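Local coordinates for protein fusolin (Anomala cuprea entomopoxvirus, PDB 4YN1) that crystallises in vivo as the building block of viral spindles that enhance virulence, and probably acts on chitin through a lytic polysaccharide monooxygenase-like domain, at residues Pro23-Thr27 and Tyr38-Phe42; Ile143-Phe149 and Val195-Ile199; Gln208-Arg214 and Tyr226-Val232. One frame throughout, in Å; residues are numbered along the deposited sequence.

Interaction 1: Pro23-Thr27 and Tyr38-Phe42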
loop_
_atom_site.group_PDB
_atom_site.type_symbol
_atom_site.label_atom_id
_atom_site.label_comp_id
_atom_site.label_asym_id
_atom_site.label_seq_id
_atom_site.Cartn_x
_atom_site.Cartn_y
_atom_site.Cartn_z
ATOM N N PRO A 23 18.039 -13.609 10.844
ATOM C CA PRO A 23 18.166 -14.943 10.261
ATOM C C PRO A 23 17.351 -15.066 8.976
ATOM O O PRO A 23 16.403 -14.298 8.754
ATOM C CB PRO A 23 17.596 -15.873 11.355
ATOM C CG PRO A 23 17.678 -15.087 12.605
ATOM C CD PRO A 23 17.392 -13.680 12.160
ATOM N N PRO A 24 17.675 -16.050 8.134
ATOM C CA PRO A 24 16.920 -16.206 6.884
ATOM C C PRO A 24 15.430 -16.529 7.038
ATOM O O PRO A 24 14.687 -16.258 6.109
ATOM C CB PRO A 24 17.681 -17.296 6.103
ATOM C CG PRO A 24 18.789 -17.774 6.986
ATOM C CD PRO A 24 18.735 -17.076 8.296
ATOM N N GLU A 25 14.986 -17.051 8.195
ATOM C CA GLU A 25 13.584 -17.387 8.425
ATOM C C GLU A 25 12.662 -16.155 8.686
ATOM O O GLU A 25 11.458 -16.352 8.790
ATOM C CB GLU A 25 13.439 -18.391 9.601
ATOM C CG GLU A 25 14.128 -19.733 9.335
ATOM C CD GLU A 25 15.636 -19.766 9.536
ATOM O OE1 GLU A 25 16.194 -18.752 10.018
ATOM O OE2 GLU A 25 16.271 -20.765 9.125
ATOM N N GLY A 26 13.209 -14.946 8.814
ATOM C CA GLY A 26 12.427 -13.725 9.055
ATOM C C GLY A 26 12.114 -13.426 10.507
ATOM O O GLY A 26 11.320 -12.529 10.807
ATOM N N THR A 27 12.738 -14.178 11.439
ATOM C CA THR A 27 12.485 -14.028 12.863
ATOM C C THR A 27 12.922 -12.707 13.476
ATOM O O THR A 27 12.421 -12.375 14.547
ATOM C CB THR A 27 12.985 -15.272 13.616
ATOM O OG1 THR A 27 14.332 -15.506 13.257
ATOM C CG2 THR A 27 12.191 -16.510 13.257
ATOM N N TYR A 38 6.863 -11.922 4.706
ATOM C CA TYR A 38 8.166 -12.535 4.431
ATOM C C TYR A 38 8.062 -14.063 4.522
ATOM O O TYR A 38 8.440 -14.799 3.607
ATOM C CB TYR A 38 9.165 -12.031 5.460
ATOM C CG TYR A 38 10.553 -12.573 5.248
ATOM C CD1 TYR A 38 10.922 -13.818 5.745
ATOM C CD2 TYR A 38 11.512 -11.834 4.574
ATOM C CE1 TYR A 38 12.205 -14.329 5.533
ATOM C CE2 TYR A 38 12.818 -12.297 4.438
ATOM C CZ TYR A 38 13.151 -13.563 4.877
ATOM O OH TYR A 38 14.436 -14.015 4.661
ATOM N N GLN A 39 7.506 -14.519 5.641
ATOM C CA GLN A 39 7.381 -15.933 5.916
ATOM C C GLN A 39 6.491 -16.659 4.946
ATOM O O GLN A 39 6.784 -17.795 4.609
ATOM C CB GLN A 39 7.008 -16.161 7.364
ATOM C CG GLN A 39 8.190 -15.813 8.250
ATOM C CD GLN A 39 7.942 -15.999 9.713
ATOM O OE1 GLN A 39 6.800 -16.047 10.172
ATOM N NE2 GLN A 39 9.021 -16.032 10.487
ATOM N N TYR A 40 5.488 -15.976 4.408
ATOM C CA TYR A 40 4.613 -16.548 3.393
ATOM C C TYR A 40 5.420 -16.911 2.144
ATOM O O TYR A 40 5.294 -18.013 1.588
ATOM C CB TYR A 40 3.512 -15.521 3.048
ATOM C CG TYR A 40 2.558 -15.978 1.984
ATOM C CD1 TYR A 40 1.428 -16.718 2.314
ATOM C CD2 TYR A 40 2.827 -15.762 0.639
ATOM C CE1 TYR A 40 0.592 -17.228 1.338
ATOM C CE2 TYR A 40 1.973 -16.240 -0.351
ATOM C CZ TYR A 40 0.868 -17.000 0.007
ATOM O OH TYR A 40 0.030 -17.520 -0.939
ATOM N N VAL A 41 6.224 -15.972 1.677
ATOM C CA VAL A 41 7.027 -16.217 0.468
ATOM C C VAL A 41 8.106 -17.259 0.754
ATOM O O VAL A 41 8.351 -18.144 -0.064
ATOM C CB VAL A 41 7.613 -14.893 -0.077
ATOM C CG1 VAL A 41 8.602 -15.150 -1.211
ATOM C CG2 VAL A 41 6.479 -13.997 -0.547
ATOM N N PHE A 42 8.743 -17.135 1.904
ATOM C CA PHE A 42 9.801 -18.062 2.327
ATOM C C PHE A 42 9.226 -19.486 2.336
ATOM O O PHE A 42 9.769 -20.365 1.676
ATOM C CB PHE A 42 10.306 -17.670 3.705
ATOM C CG PHE A 42 11.462 -18.497 4.225
ATOM C CD1 PHE A 42 12.771 -18.168 3.905
ATOM C CD2 PHE A 42 11.242 -19.572 5.073
ATOM C CE1 PHE A 42 13.844 -18.898 4.441
ATOM C CE2 PHE A 42 12.312 -20.337 5.555
ATOM C CZ PHE A 42 13.599 -20.000 5.232
#
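Tyr38 and Gln39, near the middle of helix 32-47, grip a type I beta turn running from Pro23 to Gly26 in the loop that precedes the helix. The phenol of Tyr38 gives its hydrogen to Pro24 O, with OH 2.7 Å from that oxygen, which lies at the ring edge and near the ring plane; the hydroxyl itself stands 34° out of the carbonyl plane. One residue on, Gln39 uses its amide: NE2 donates to Glu25 O over 3.0 Å, with the acceptor close to the amide plane. The chain of Gln39 is extended beyond CG (chi2 -180°), which carries the amide across to the turn. Consecutive carbonyls of the turn are thus held by consecutive side chains of the helix. Gly26, at a positive phi, brings its CA to 3.6 Å from Tyr38 CD1, so the bare backbone lies close against the ring. Ala59 and Gln60 of helix 52-64 also touch Tyr38, and Ala56 touches Pro24. Phe42 CG, like that of Tyr38, lies anti to the backbone N (chi1 -176°), which sends the ring out to the turn, and one face receives Glu25 CA in a CH-pi contact, 4.3 Å from the ring centroid.

Interaction 2: Ile143-Phe149 and Val195-Ile199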
loop_
_atom_site.group_PDB
_atom_site.type_symbol
_atom_site.label_atom_id
_atom_site.label_comp_id
_atom_site.label_asym_id
_atom_site.label_seq_id
_atom_site.Cartn_x
_atom_site.Cartn_y
_atom_site.Cartn_z
ATOM N N ILE A 143 14.096 8.720 -12.585
ATOM C CA ILE A 143 13.215 9.679 -13.245
ATOM C C ILE A 143 12.893 9.192 -14.636
ATOM O O ILE A 143 13.717 9.235 -15.543
ATOM C CB ILE A 143 13.806 11.102 -13.240
ATOM C CG1 ILE A 143 14.154 11.582 -11.818
ATOM C CG2 ILE A 143 12.825 12.085 -13.908
ATOM C CD1 ILE A 143 12.963 11.700 -10.839
ATOM N N HIS A 144 11.686 8.684 -14.773
ATOM C CA HIS A 144 11.157 8.133 -15.996
ATOM C C HIS A 144 10.023 9.052 -16.401
ATOM O O HIS A 144 9.005 9.064 -15.709
ATOM C CB HIS A 144 10.580 6.725 -15.706
ATOM C CG HIS A 144 11.557 5.712 -15.193
ATOM N ND1 HIS A 144 12.877 5.698 -15.616
ATOM C CD2 HIS A 144 11.348 4.650 -14.374
ATOM C CE1 HIS A 144 13.420 4.621 -15.069
ATOM N NE2 HIS A 144 12.536 3.967 -14.298
ATOM N N GLU A 145 10.252 9.922 -17.379
ATOM C CA GLU A 145 9.257 10.841 -17.924
ATOM C C GLU A 145 9.266 10.622 -19.442
ATOM O O GLU A 145 10.307 10.246 -19.996
ATOM C CB GLU A 145 9.525 12.302 -17.532
ATOM C CG GLU A 145 9.319 12.519 -16.024
ATOM C CD GLU A 145 9.382 13.932 -15.475
ATOM O OE1 GLU A 145 9.757 14.862 -16.226
ATOM O OE2 GLU A 145 9.058 14.107 -14.278
ATOM N N PRO A 146 8.121 10.692 -20.114
ATOM C CA PRO A 146 6.801 11.125 -19.636
ATOM C C PRO A 146 6.060 10.029 -18.865
ATOM O O PRO A 146 6.253 8.844 -19.121
ATOM C CB PRO A 146 6.077 11.488 -20.946
ATOM C CG PRO A 146 6.632 10.548 -21.929
ATOM C CD PRO A 146 8.096 10.428 -21.569
ATOM N N SER A 147 5.222 10.437 -17.926
ATOM C CA SER A 147 4.478 9.496 -17.106
ATOM C C SER A 147 3.300 10.198 -16.484
ATOM O O SER A 147 3.207 11.431 -16.544
ATOM C CB SER A 147 5.391 8.930 -16.008
ATOM O OG SER A 147 5.680 9.958 -15.072
ATOM N N TYR A 148 2.420 9.427 -15.832
ATOM C CA TYR A 148 1.260 9.980 -15.162
ATOM C C TYR A 148 0.883 9.128 -13.969
ATOM O O TYR A 148 1.380 8.019 -13.821
ATOM C CB TYR A 148 0.065 10.192 -16.114
ATOM C CG TYR A 148 -0.541 8.906 -16.630
ATOM C CD1 TYR A 148 0.133 8.122 -17.553
ATOM C CD2 TYR A 148 -1.802 8.482 -16.211
ATOM C CE1 TYR A 148 -0.448 6.994 -18.107
ATOM C CE2 TYR A 148 -2.352 7.289 -16.682
ATOM C CZ TYR A 148 -1.682 6.565 -17.661
ATOM O OH TYR A 148 -2.135 5.372 -18.150
ATOM N N PHE A 149 0.100 9.691 -13.093
ATOM C CA PHE A 149 -0.345 9.030 -11.862
ATOM C C PHE A 149 -1.839 8.854 -11.847
ATOM O O PHE A 149 -2.569 9.804 -12.142
ATOM C CB PHE A 149 0.002 9.870 -10.625
ATOM C CG PHE A 149 1.457 9.833 -10.235
ATOM C CD1 PHE A 149 2.357 10.724 -10.785
ATOM C CD2 PHE A 149 1.934 8.862 -9.368
ATOM C CE1 PHE A 149 3.708 10.691 -10.428
ATOM C CE2 PHE A 149 3.289 8.818 -9.016
ATOM C CZ PHE A 149 4.161 9.760 -9.513
ATOM N N VAL A 195 10.758 14.969 -5.660
ATOM C CA VAL A 195 9.607 14.090 -5.442
ATOM C C VAL A 195 8.466 14.494 -6.334
ATOM O O VAL A 195 8.495 15.561 -6.936
ATOM C CB VAL A 195 9.157 14.167 -3.952
ATOM C CG1 VAL A 195 10.193 13.587 -3.000
ATOM C CG2 VAL A 195 8.763 15.570 -3.557
ATOM N N TYR A 196 7.404 13.694 -6.334
ATOM C CA TYR A 196 6.132 14.038 -6.975
ATOM C C TYR A 196 5.114 14.180 -5.858
ATOM O O TYR A 196 4.870 13.203 -5.123
ATOM C CB TYR A 196 5.646 12.957 -7.932
ATOM C CG TYR A 196 6.532 12.746 -9.137
ATOM C CD1 TYR A 196 6.469 13.602 -10.233
ATOM C CD2 TYR A 196 7.458 11.711 -9.172
ATOM C CE1 TYR A 196 7.293 13.418 -11.342
ATOM C CE2 TYR A 196 8.282 11.520 -10.273
ATOM C CZ TYR A 196 8.169 12.354 -11.373
ATOM O OH TYR A 196 8.962 12.138 -12.459
ATOM N N ARG A 197 4.591 15.390 -5.657
ATOM C CA ARG A 197 3.565 15.644 -4.670
ATOM C C ARG A 197 2.270 15.931 -5.397
ATOM O O ARG A 197 2.269 16.632 -6.403
ATOM C CB ARG A 197 3.902 16.792 -3.710
ATOM C CG ARG A 197 5.088 16.484 -2.791
ATOM C CD ARG A 197 5.244 17.509 -1.652
ATOM N NE ARG A 197 5.437 18.847 -2.192
ATOM C CZ ARG A 197 6.605 19.444 -2.426
ATOM N NH1 ARG A 197 7.747 18.859 -2.074
ATOM N NH2 ARG A 197 6.640 20.635 -2.996
ATOM N N MET A 198 1.171 15.373 -4.925
ATOM C CA MET A 198 -0.127 15.588 -5.584
ATOM C C MET A 198 -1.210 15.627 -4.516
ATOM O O MET A 198 -1.135 14.900 -3.526
ATOM C CB MET A 198 -0.398 14.504 -6.665
ATOM C CG MET A 198 -0.503 13.099 -6.122
ATOM S SD MET A 198 0.088 11.774 -7.160
ATOM C CE MET A 198 1.918 11.905 -6.838
ATOM N N ILE A 199 -2.188 16.504 -4.685
ATOM C CA ILE A 199 -3.293 16.610 -3.743
ATOM C C ILE A 199 -4.337 15.616 -4.165
ATOM O O ILE A 199 -4.942 15.770 -5.225
ATOM C CB ILE A 199 -3.907 18.047 -3.644
ATOM C CG1 ILE A 199 -2.822 19.120 -3.328
ATOM C CG2 ILE A 199 -5.030 18.069 -2.584
ATOM C CD1 ILE A 199 -2.063 18.879 -2.129
#
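Ile143 and Glu145 close on the hydroxyl end of Tyr196, while Phe149 packs on the root of the same ring and on Met198, so that two beta-sheets of the LPMO-like domain meet through side chains alone. At the start of the first segment, Ile143 brings its CG2 methyl to 4.1 Å from Tyr196 OH, a distant van der Waals contact. His144 NE2 is hydrogen-bonded to His1 ND1. Glu145 reaches in from the opposite direction to Tyr196, its chain extended beyond CG (chi2 -173°), and Tyr196 OH donates to Glu145 OE2 over 2.7 Å. The acceptor sits at the edge of the tyrosine ring and is met on the anti side of the carboxylate, 16° out of its plane. Phe149 then supplies the apolar half of the contact. Its CE1 lies over one face of the Tyr196 ring, 3.7 Å from Tyr196 CG, with the two ring planes inclined at 57°. Met198 CE lies over the centre of one face of the Phe149 ring, a CH-pi contact: bends at chi2 and chi3 fold the chain back, placing CE 3.8 Å from the centroid almost on the ring normal. Met198 SD lies more obliquely, 3.9 Å from Phe149 CG, completing a Met-aromatic contact. Trp215 of strand 209-217 stacks on Phe149, meets Tyr196 and hydrogen-bonds through NE1 to Ser147 OG, and Phe138 of strand 131-140 is an edge-to-face partner of Phe149. Strand 147-154 runs between strands 170-176 and 209-217 in the mixed sheet, whereas strand 194-203 lies between strands 131-140 and 180-182 in the antiparallel sheet.

Interaction 3: Gln208-Arg214 and Tyr226-Val232; sequences QFVIYVR and YNCVDAV
Tyr226 and Arg214 lie side by side at one end of the pairing, guanidinium and phenol planes only 18° apart, and Arg214 NE donates to Tyr226 OH over 3.0 Å in a rather bent bond (140°). With its chain extended from CG to NE, Arg214 lays CG 3.5 Å from Tyr226 CE2; its NH1 forms a salt bridge with Glu150 and its NH2 a hydrogen bond with Gln216. Next along this face, Tyr212 sets its hydroxyl, hydrogen-bonded to Leu92 O, 3.4 Å from Tyr226 CB, while Cys228 SG, disulfide-bonded to Cys93, lies 3.6 Å from Tyr212 CD1. These strands form the antiparallel beta hairpin 209-217/223-234 of the LPMO-like domain, joined by six backbone hydrogen bonds at the pairs Phe209-Ala231, Ile211-Val229 and Val213-Asn227. On the Ile211 face, Phe209 CG lies between the backbone N and the carbonyl carbon (chi1 60°), which swings the ring over Ala231 so that Ala231 O stands 3.4 Å above its plane. Packing is looser at the partly exposed end, where Gln208 CA meets Val232 CG2. There a water bridges Gln208 NE2, Phe209 O and Asp230 OD1; Gln208 NE2 also hydrogen-bonds to Trp117 O, and Asp230 OD1 forms a salt bridge with Arg10.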
loop_
_atom_site.group_PDB
_atom_site.type_symbol
_atom_site.label_atom_id
_atom_site.label_comp_id
_atom_site.label_asym_id
_atom_site.label_seq_id
_atom_site.Cartn_x
_atom_site.Cartn_y
_atom_site.Cartn_z
ATOM N N GLN A 208 -10.896 1.243 8.122
ATOM C CA GLN A 208 -9.541 1.230 7.586
ATOM C C GLN A 208 -9.667 0.945 6.086
ATOM O O GLN A 208 -10.490 0.121 5.658
ATOM C CB GLN A 208 -8.686 0.176 8.273
ATOM C CG GLN A 208 -7.266 0.227 7.769
ATOM C CD GLN A 208 -6.311 -0.605 8.577
ATOM O OE1 GLN A 208 -6.443 -0.742 9.793
ATOM N NE2 GLN A 208 -5.356 -1.204 7.905
ATOM N N PHE A 209 -8.900 1.676 5.278
ATOM C CA PHE A 209 -9.029 1.593 3.815
ATOM C C PHE A 209 -7.660 1.539 3.148
ATOM O O PHE A 209 -6.616 1.626 3.813
ATOM C CB PHE A 209 -9.859 2.809 3.307
ATOM C CG PHE A 209 -9.287 4.182 3.596
ATOM C CD1 PHE A 209 -9.543 4.820 4.795
ATOM C CD2 PHE A 209 -8.467 4.825 2.671
ATOM C CE1 PHE A 209 -9.001 6.078 5.069
ATOM C CE2 PHE A 209 -7.975 6.101 2.926
ATOM C CZ PHE A 209 -8.195 6.694 4.145
ATOM N N VAL A 210 -7.668 1.339 1.852
ATOM C CA VAL A 210 -6.441 1.277 1.085
ATOM C C VAL A 210 -6.518 2.341 -0.013
ATOM O O VAL A 210 -7.586 2.554 -0.645
ATOM C CB VAL A 210 -6.123 -0.115 0.471
ATOM C CG1 VAL A 210 -4.925 -0.046 -0.480
ATOM C CG2 VAL A 210 -5.886 -1.158 1.540
ATOM N N ILE A 211 -5.383 3.037 -0.185
ATOM C CA ILE A 211 -5.128 3.981 -1.268
ATOM C C ILE A 211 -4.184 3.204 -2.201
ATOM O O ILE A 211 -3.174 2.641 -1.745
ATOM C CB ILE A 211 -4.515 5.313 -0.829
ATOM C CG1 ILE A 211 -5.418 6.049 0.196
ATOM C CG2 ILE A 211 -4.167 6.177 -2.047
ATOM C CD1 ILE A 211 -4.741 7.246 0.921
ATOM N N TYR A 212 -4.543 3.095 -3.470
ATOM C CA TYR A 212 -3.756 2.320 -4.424
ATOM C C TYR A 212 -3.232 3.288 -5.454
ATOM O O TYR A 212 -4.028 3.975 -6.104
ATOM C CB TYR A 212 -4.611 1.260 -5.082
ATOM C CG TYR A 212 -3.842 0.239 -5.875
ATOM C CD1 TYR A 212 -2.892 -0.574 -5.262
ATOM C CD2 TYR A 212 -4.192 -0.056 -7.182
ATOM C CE1 TYR A 212 -2.252 -1.584 -5.950
ATOM C CE2 TYR A 212 -3.561 -1.089 -7.883
ATOM C CZ TYR A 212 -2.558 -1.816 -7.282
ATOM O OH TYR A 212 -1.970 -2.852 -7.965
ATOM N N VAL A 213 -1.911 3.434 -5.496
ATOM C CA VAL A 213 -1.219 4.396 -6.338
ATOM C C VAL A 213 -0.587 3.702 -7.525
ATOM O O VAL A 213 0.199 2.762 -7.360
ATOM C CB VAL A 213 -0.178 5.171 -5.529
ATOM C CG1 VAL A 213 0.577 6.159 -6.429
ATOM C CG2 VAL A 213 -0.827 5.900 -4.342
ATOM N N ARG A 214 -0.844 4.252 -8.713
ATOM C CA ARG A 214 -0.304 3.741 -9.950
ATOM C C ARG A 214 0.510 4.861 -10.607
ATOM O O ARG A 214 -0.028 5.940 -10.855
ATOM C CB ARG A 214 -1.438 3.301 -10.870
ATOM C CG ARG A 214 -0.969 2.851 -12.261
ATOM C CD ARG A 214 -2.163 2.525 -13.138
ATOM N NE ARG A 214 -1.712 2.021 -14.426
ATOM C CZ ARG A 214 -2.253 2.274 -15.615
ATOM N NH1 ARG A 214 -3.374 2.966 -15.710
ATOM N NH2 ARG A 214 -1.711 1.778 -16.709
ATOM N N TYR A 226 2.912 0.118 -8.930
ATOM C CA TYR A 226 1.674 -0.011 -8.183
ATOM C C TYR A 226 1.986 -0.225 -6.716
ATOM O O TYR A 226 2.727 -1.139 -6.392
ATOM C CB TYR A 226 0.869 -1.202 -8.706
ATOM C CG TYR A 226 0.528 -1.121 -10.184
ATOM C CD1 TYR A 226 1.483 -1.409 -11.163
ATOM C CD2 TYR A 226 -0.752 -0.802 -10.606
ATOM C CE1 TYR A 226 1.186 -1.296 -12.518
ATOM C CE2 TYR A 226 -1.048 -0.633 -11.952
ATOM C CZ TYR A 226 -0.076 -0.883 -12.912
ATOM O OH TYR A 226 -0.405 -0.706 -14.244
ATOM N N ASN A 227 1.397 0.584 -5.823
ATOM C CA ASN A 227 1.602 0.448 -4.386
ATOM C C ASN A 227 0.328 0.556 -3.616
ATOM O O ASN A 227 -0.464 1.484 -3.844
ATOM C CB ASN A 227 2.488 1.559 -3.868
ATOM C CG ASN A 227 3.976 1.532 -4.185
ATOM O OD1 ASN A 227 4.734 2.344 -3.615
ATOM N ND2 ASN A 227 4.488 0.555 -4.906
ATOM N N CYS A 228 0.175 -0.343 -2.637
ATOM C CA CYS A 228 -0.898 -0.272 -1.640
ATOM C C CYS A 228 -0.443 0.584 -0.499
ATOM O O CYS A 228 0.688 0.430 -0.060
ATOM C CB CYS A 228 -1.268 -1.662 -1.145
ATOM S SG CYS A 228 -2.152 -2.595 -2.380
ATOM N N VAL A 229 -1.320 1.468 -0.022
ATOM C CA VAL A 229 -1.075 2.373 1.083
ATOM C C VAL A 229 -2.202 2.185 2.094
ATOM O O VAL A 229 -3.359 2.441 1.762
ATOM C CB VAL A 229 -1.021 3.822 0.588
ATOM C CG1 VAL A 229 -0.952 4.790 1.755
ATOM C CG2 VAL A 229 0.134 4.064 -0.384
ATOM N N ASP A 230 -1.874 1.705 3.309
ATOM C CA ASP A 230 -2.852 1.493 4.372
ATOM C C ASP A 230 -3.106 2.801 5.108
ATOM O O ASP A 230 -2.169 3.453 5.590
ATOM C CB ASP A 230 -2.386 0.379 5.326
ATOM C CG ASP A 230 -2.209 -0.955 4.577
ATOM O OD1 ASP A 230 -3.205 -1.460 4.020
ATOM O OD2 ASP A 230 -1.058 -1.465 4.509
ATOM N N ALA A 231 -4.391 3.122 5.294
ATOM C CA ALA A 231 -4.781 4.349 6.002
ATOM C C ALA A 231 -6.110 4.206 6.740
ATOM O O ALA A 231 -6.901 3.310 6.460
ATOM C CB ALA A 231 -4.850 5.500 5.001
ATOM N N VAL A 232 -6.336 5.096 7.676
ATOM C CA VAL A 232 -7.590 5.186 8.436
ATOM C C VAL A 232 -7.737 6.610 8.937
ATOM O O VAL A 232 -6.741 7.259 9.268
ATOM C CB VAL A 232 -7.582 4.144 9.617
ATOM C CG1 VAL A 232 -6.564 4.511 10.694
ATOM C CG2 VAL A 232 -8.970 3.987 10.209
HETATM O O HOH W 1 -5.602 -0.732 5.011
#

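Overall arrangement
Along the chain the three contacts come in series, all in its lytic polysaccharide monooxygenase-like part. The centre of interaction 3 is about 4 Å from that of the chain, whereas interactions 1 and 2 sit on opposite sides of the chain's centre, their own centres about 33 Å apart. Interaction 1 belongs to the helical region and is about 13 Å from interaction 3 between nearest atoms. Interactions 2 and 3 touch: Phe149 CD2 packs against Val213 CG1, and Tyr148 against Arg214, because strands 147-154 and 209-217 are neighbours in the mixed sheet. Interaction 2 thereby ties the antiparallel sheet to the sheet containing the hairpin of interaction 3, while interaction 1 joins the loop after helix 10-17 to helix 32-47, away from both sheet contacts.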